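Local coordinates for reticulocyte binding protein (PDB 3FAW) that probably hydrolyses the alpha-1,6 linkages of pullulan and branched alpha-glucans as a cell-wall-anchored streptococcal pullulanase, at residues T626-V638 and L649-S663. Sequence-based numbering, arbitrary orientation.
Sequences TKRLLNPDYMTKV and LIEAVKEYPYFIHDS
A single beta bridge between Arg628 and Phe659 ties the long loop after 614-618, the last strand of the catalytic TIM barrel, to strand 658-660, whose other edge pairs with strand 647-649. Two nearly straight backbone bonds flank the bridge: Ile660 N to Lys627 O and Leu629 N to Tyr658 O, each 2.9 Å. Arg628 lies alongside Phe659: chi1 of -163° turns CG away from the backbone N and sets it over the ring face, 3.8 Å from the centroid, in a CH-pi contact. Its NH1 reaches Tyr656 O at 3.2 Å, from above the carbonyl plane. Beyond the bridge the loop bends round Tyr656. Leu630 CA covers one face of that ring and Met635 SD the opposite one, 4.0 Å from the centroid in a Met-aromatic contact, while Asn631 O meets the edge in plane; Met635 O also takes the Tyr656 N-H. A water donates to Leu629 O and Tyr634 O and accepts from Tyr658 N, bridging the two backbones inside the bend. At one end, the extended Lys627 chain brings NZ to Ser663 OG, which also bonds Asn671. At the other, the Tyr658 hydroxyl accepts from Val638 N, with OH and N 2.9 Å apart.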
# COMPACT_ATOMS: atom_id res chain seq x y z
N THR A 626 3.01 -2.65 -21.20
CA THR A 626 4.38 -2.18 -21.38
C THR A 626 4.52 -0.71 -20.98
O THR A 626 3.57 0.07 -21.06
CB THR A 626 4.85 -2.33 -22.85
OG1 THR A 626 6.25 -2.02 -22.94
CG2 THR A 626 4.07 -1.42 -23.77
N LYS A 627 5.73 -0.35 -20.55
CA LYS A 627 6.08 1.03 -20.21
C LYS A 627 7.31 1.49 -21.00
O LYS A 627 8.23 2.10 -20.45
CB LYS A 627 6.33 1.16 -18.70
CG LYS A 627 5.10 0.87 -17.85
CD LYS A 627 5.35 1.05 -16.36
CE LYS A 627 4.09 0.75 -15.56
NZ LYS A 627 4.29 0.73 -14.09
N ARG A 628 7.31 1.19 -22.30
CA ARG A 628 8.41 1.55 -23.19
C ARG A 628 8.42 3.06 -23.43
O ARG A 628 7.36 3.67 -23.64
CB ARG A 628 8.30 0.81 -24.53
CG ARG A 628 9.61 0.81 -25.35
CD ARG A 628 9.37 0.68 -26.85
NE ARG A 628 9.02 -0.68 -27.27
CZ ARG A 628 9.70 -1.42 -28.14
NH1 ARG A 628 10.82 -0.99 -28.72
NH2 ARG A 628 9.26 -2.64 -28.44
N LEU A 629 9.61 3.66 -23.40
CA LEU A 629 9.77 5.10 -23.58
C LEU A 629 9.84 5.44 -25.07
O LEU A 629 10.93 5.49 -25.66
CB LEU A 629 11.03 5.58 -22.85
CG LEU A 629 11.26 7.09 -22.69
CD1 LEU A 629 10.21 7.72 -21.78
CD2 LEU A 629 12.66 7.35 -22.16
N LEU A 630 8.67 5.68 -25.67
CA LEU A 630 8.56 6.06 -27.09
C LEU A 630 8.78 7.56 -27.29
O LEU A 630 7.94 8.25 -27.86
CB LEU A 630 7.19 5.65 -27.64
CG LEU A 630 6.84 4.17 -27.62
CD1 LEU A 630 5.40 3.95 -28.06
CD2 LEU A 630 7.79 3.37 -28.51
N ASN A 631 9.94 8.04 -26.83
CA ASN A 631 10.33 9.44 -26.97
C ASN A 631 11.40 9.55 -28.05
O ASN A 631 12.41 8.84 -27.97
CB ASN A 631 10.86 9.96 -25.64
CG ASN A 631 11.08 11.46 -25.63
OD1 ASN A 631 11.89 11.99 -26.40
ND2 ASN A 631 10.37 12.16 -24.75
N PRO A 632 11.20 10.42 -29.07
CA PRO A 632 12.18 10.63 -30.14
C PRO A 632 13.62 10.87 -29.66
O PRO A 632 14.57 10.45 -30.33
CB PRO A 632 11.66 11.88 -30.85
CG PRO A 632 10.20 11.88 -30.61
CD PRO A 632 10.00 11.26 -29.26
N ASP A 633 13.78 11.52 -28.51
CA ASP A 633 15.11 11.79 -27.96
C ASP A 633 15.80 10.51 -27.48
O ASP A 633 17.02 10.50 -27.30
CB ASP A 633 15.02 12.81 -26.81
CG ASP A 633 14.48 14.16 -27.27
OD1 ASP A 633 14.73 14.55 -28.43
OD2 ASP A 633 13.81 14.84 -26.46
N TYR A 634 15.02 9.46 -27.26
CA TYR A 634 15.56 8.15 -26.87
C TYR A 634 15.18 7.07 -27.88
O TYR A 634 14.80 5.96 -27.51
CB TYR A 634 15.08 7.80 -25.46
CG TYR A 634 15.43 8.88 -24.45
CD1 TYR A 634 16.72 8.98 -23.93
CD2 TYR A 634 14.48 9.81 -24.03
CE1 TYR A 634 17.05 9.96 -23.01
CE2 TYR A 634 14.80 10.80 -23.11
CZ TYR A 634 16.09 10.87 -22.61
OH TYR A 634 16.41 11.86 -21.70
N MET A 635 15.30 7.41 -29.16
CA MET A 635 15.14 6.46 -30.26
C MET A 635 16.22 5.38 -30.19
O MET A 635 15.97 4.22 -30.51
CB MET A 635 15.21 7.19 -31.61
CG MET A 635 15.12 6.31 -32.86
SD MET A 635 13.50 5.57 -33.15
CE MET A 635 12.51 7.03 -33.52
N THR A 636 17.42 5.77 -29.76
CA THR A 636 18.53 4.84 -29.61
C THR A 636 19.28 5.11 -28.31
O THR A 636 19.10 6.17 -27.69
CB THR A 636 19.51 4.93 -30.80
OG1 THR A 636 20.05 6.25 -30.89
CG2 THR A 636 18.81 4.58 -32.11
N LYS A 637 20.10 4.16 -27.90
CA LYS A 637 20.86 4.24 -26.65
C LYS A 637 21.62 5.56 -26.55
O LYS A 637 22.32 5.95 -27.48
CB LYS A 637 21.85 3.07 -26.56
CG LYS A 637 22.64 2.99 -25.25
CD LYS A 637 23.82 2.04 -25.38
CE LYS A 637 24.57 1.90 -24.06
NZ LYS A 637 25.08 3.20 -23.55
N VAL A 638 21.46 6.25 -25.42
CA VAL A 638 22.16 7.51 -25.16
C VAL A 638 23.29 7.31 -24.15
O VAL A 638 23.47 6.21 -23.61
CB VAL A 638 21.20 8.61 -24.67
CG1 VAL A 638 20.09 8.85 -25.69
CG2 VAL A 638 20.61 8.26 -23.30
N LEU A 649 17.57 -0.20 -19.94
CA LEU A 649 17.96 -0.44 -21.32
C LEU A 649 17.88 -1.93 -21.64
O LEU A 649 18.41 -2.76 -20.90
CB LEU A 649 19.40 0.05 -21.55
CG LEU A 649 19.99 -0.07 -22.96
CD1 LEU A 649 19.36 0.94 -23.93
CD2 LEU A 649 21.51 0.12 -22.90
N ILE A 650 17.22 -2.25 -22.75
CA ILE A 650 17.27 -3.59 -23.33
C ILE A 650 18.16 -3.50 -24.57
O ILE A 650 17.79 -2.88 -25.57
CB ILE A 650 15.87 -4.12 -23.71
CG1 ILE A 650 15.06 -4.45 -22.45
CG2 ILE A 650 15.98 -5.40 -24.54
CD1 ILE A 650 14.81 -3.28 -21.54
N GLU A 651 19.33 -4.13 -24.49
CA GLU A 651 20.38 -3.99 -25.51
C GLU A 651 19.95 -4.45 -26.90
O GLU A 651 20.39 -3.89 -27.90
CB GLU A 651 21.65 -4.74 -25.08
CG GLU A 651 22.49 -4.04 -24.01
CD GLU A 651 22.00 -4.27 -22.58
OE1 GLU A 651 20.97 -4.95 -22.38
OE2 GLU A 651 22.66 -3.75 -21.64
N ALA A 652 19.09 -5.46 -26.97
CA ALA A 652 18.68 -6.07 -28.25
C ALA A 652 17.69 -5.22 -29.04
O ALA A 652 17.46 -5.48 -30.23
CB ALA A 652 18.09 -7.46 -28.00
N VAL A 653 17.10 -4.21 -28.40
CA VAL A 653 16.12 -3.34 -29.07
C VAL A 653 16.82 -2.28 -29.92
O VAL A 653 17.75 -1.62 -29.46
CB VAL A 653 15.18 -2.66 -28.05
CG1 VAL A 653 14.27 -1.66 -28.74
CG2 VAL A 653 14.36 -3.70 -27.30
N LYS A 654 16.36 -2.14 -31.16
CA LYS A 654 16.96 -1.21 -32.12
C LYS A 654 16.38 0.20 -31.99
O LYS A 654 17.12 1.18 -31.85
CB LYS A 654 16.74 -1.71 -33.55
CG LYS A 654 17.35 -3.08 -33.83
CD LYS A 654 17.25 -3.44 -35.31
CE LYS A 654 17.87 -4.79 -35.60
NZ LYS A 654 17.07 -5.91 -35.01
N GLU A 655 15.05 0.29 -32.04
CA GLU A 655 14.35 1.57 -31.89
C GLU A 655 13.58 1.64 -30.56
O GLU A 655 12.80 0.74 -30.24
CB GLU A 655 13.42 1.81 -33.09
CG GLU A 655 14.19 2.03 -34.41
CD GLU A 655 13.31 2.31 -35.61
OE1 GLU A 655 12.07 2.41 -35.46
OE2 GLU A 655 13.86 2.44 -36.73
N TYR A 656 13.83 2.70 -29.80
CA TYR A 656 13.25 2.92 -28.46
C TYR A 656 13.61 1.80 -27.47
O TYR A 656 12.75 1.01 -27.10
CB TYR A 656 11.72 3.07 -28.53
CG TYR A 656 11.23 4.17 -29.45
CD1 TYR A 656 11.55 5.50 -29.20
CD2 TYR A 656 10.43 3.88 -30.55
CE1 TYR A 656 11.08 6.51 -30.04
CE2 TYR A 656 9.96 4.88 -31.39
CZ TYR A 656 10.29 6.19 -31.13
OH TYR A 656 9.83 7.19 -31.96
N PRO A 657 14.88 1.75 -27.04
CA PRO A 657 15.37 0.64 -26.20
C PRO A 657 15.13 0.78 -24.69
O PRO A 657 15.37 -0.19 -23.96
CB PRO A 657 16.87 0.65 -26.49
CG PRO A 657 17.19 2.08 -26.72
CD PRO A 657 15.96 2.72 -27.32
N TYR A 658 14.66 1.94 -24.24
CA TYR A 658 14.47 2.20 -22.80
C TYR A 658 13.05 1.90 -22.33
O TYR A 658 12.07 2.28 -22.98
CB TYR A 658 14.84 3.65 -22.46
CG TYR A 658 16.32 3.95 -22.64
CD1 TYR A 658 17.25 3.59 -21.66
CD2 TYR A 658 16.79 4.61 -23.78
CE1 TYR A 658 18.60 3.88 -21.82
CE2 TYR A 658 18.14 4.90 -23.94
CZ TYR A 658 19.04 4.53 -22.96
OH TYR A 658 20.38 4.81 -23.12
N PHE A 659 12.95 1.20 -21.20
CA PHE A 659 11.67 0.83 -20.58
C PHE A 659 11.68 1.33 -19.13
O PHE A 659 12.68 1.21 -18.43
CB PHE A 659 11.48 -0.69 -20.60
CG PHE A 659 11.43 -1.29 -21.98
CD1 PHE A 659 10.24 -1.79 -22.50
CD2 PHE A 659 12.58 -1.39 -22.76
CE1 PHE A 659 10.20 -2.36 -23.76
CE2 PHE A 659 12.54 -1.95 -24.03
CZ PHE A 659 11.35 -2.44 -24.53
N ILE A 660 10.55 1.88 -18.68
CA ILE A 660 10.48 2.51 -17.35
C ILE A 660 10.17 1.48 -16.26
O ILE A 660 9.17 0.77 -16.33
CB ILE A 660 9.42 3.64 -17.32
CG1 ILE A 660 9.73 4.70 -18.39
CG2 ILE A 660 9.37 4.28 -15.94
CD1 ILE A 660 11.14 5.27 -18.34
N HIS A 661 11.04 1.44 -15.25
CA HIS A 661 10.88 0.53 -14.11
C HIS A 661 10.33 1.22 -12.86
O HIS A 661 10.09 0.57 -11.85
CB HIS A 661 12.21 -0.17 -13.78
CG HIS A 661 13.30 0.77 -13.37
ND1 HIS A 661 14.25 1.22 -14.26
CD2 HIS A 661 13.60 1.33 -12.18
CE1 HIS A 661 15.09 2.03 -13.63
NE2 HIS A 661 14.71 2.11 -12.36
N ASP A 662 10.14 2.54 -12.92
CA ASP A 662 9.56 3.27 -11.79
C ASP A 662 8.78 4.47 -12.32
O ASP A 662 9.31 5.57 -12.44
CB ASP A 662 10.67 3.70 -10.81
CG ASP A 662 10.13 4.39 -9.55
OD1 ASP A 662 8.90 4.42 -9.33
OD2 ASP A 662 10.96 4.89 -8.77
N SER A 663 7.51 4.23 -12.63
CA SER A 663 6.70 5.21 -13.36
C SER A 663 5.84 6.12 -12.47
O SER A 663 4.81 6.63 -12.90
CB SER A 663 5.82 4.49 -14.40
OG SER A 663 4.88 3.63 -13.77
O HOH W 1 6.79 1.22 -12.37
O HOH W 2 13.48 4.48 -25.50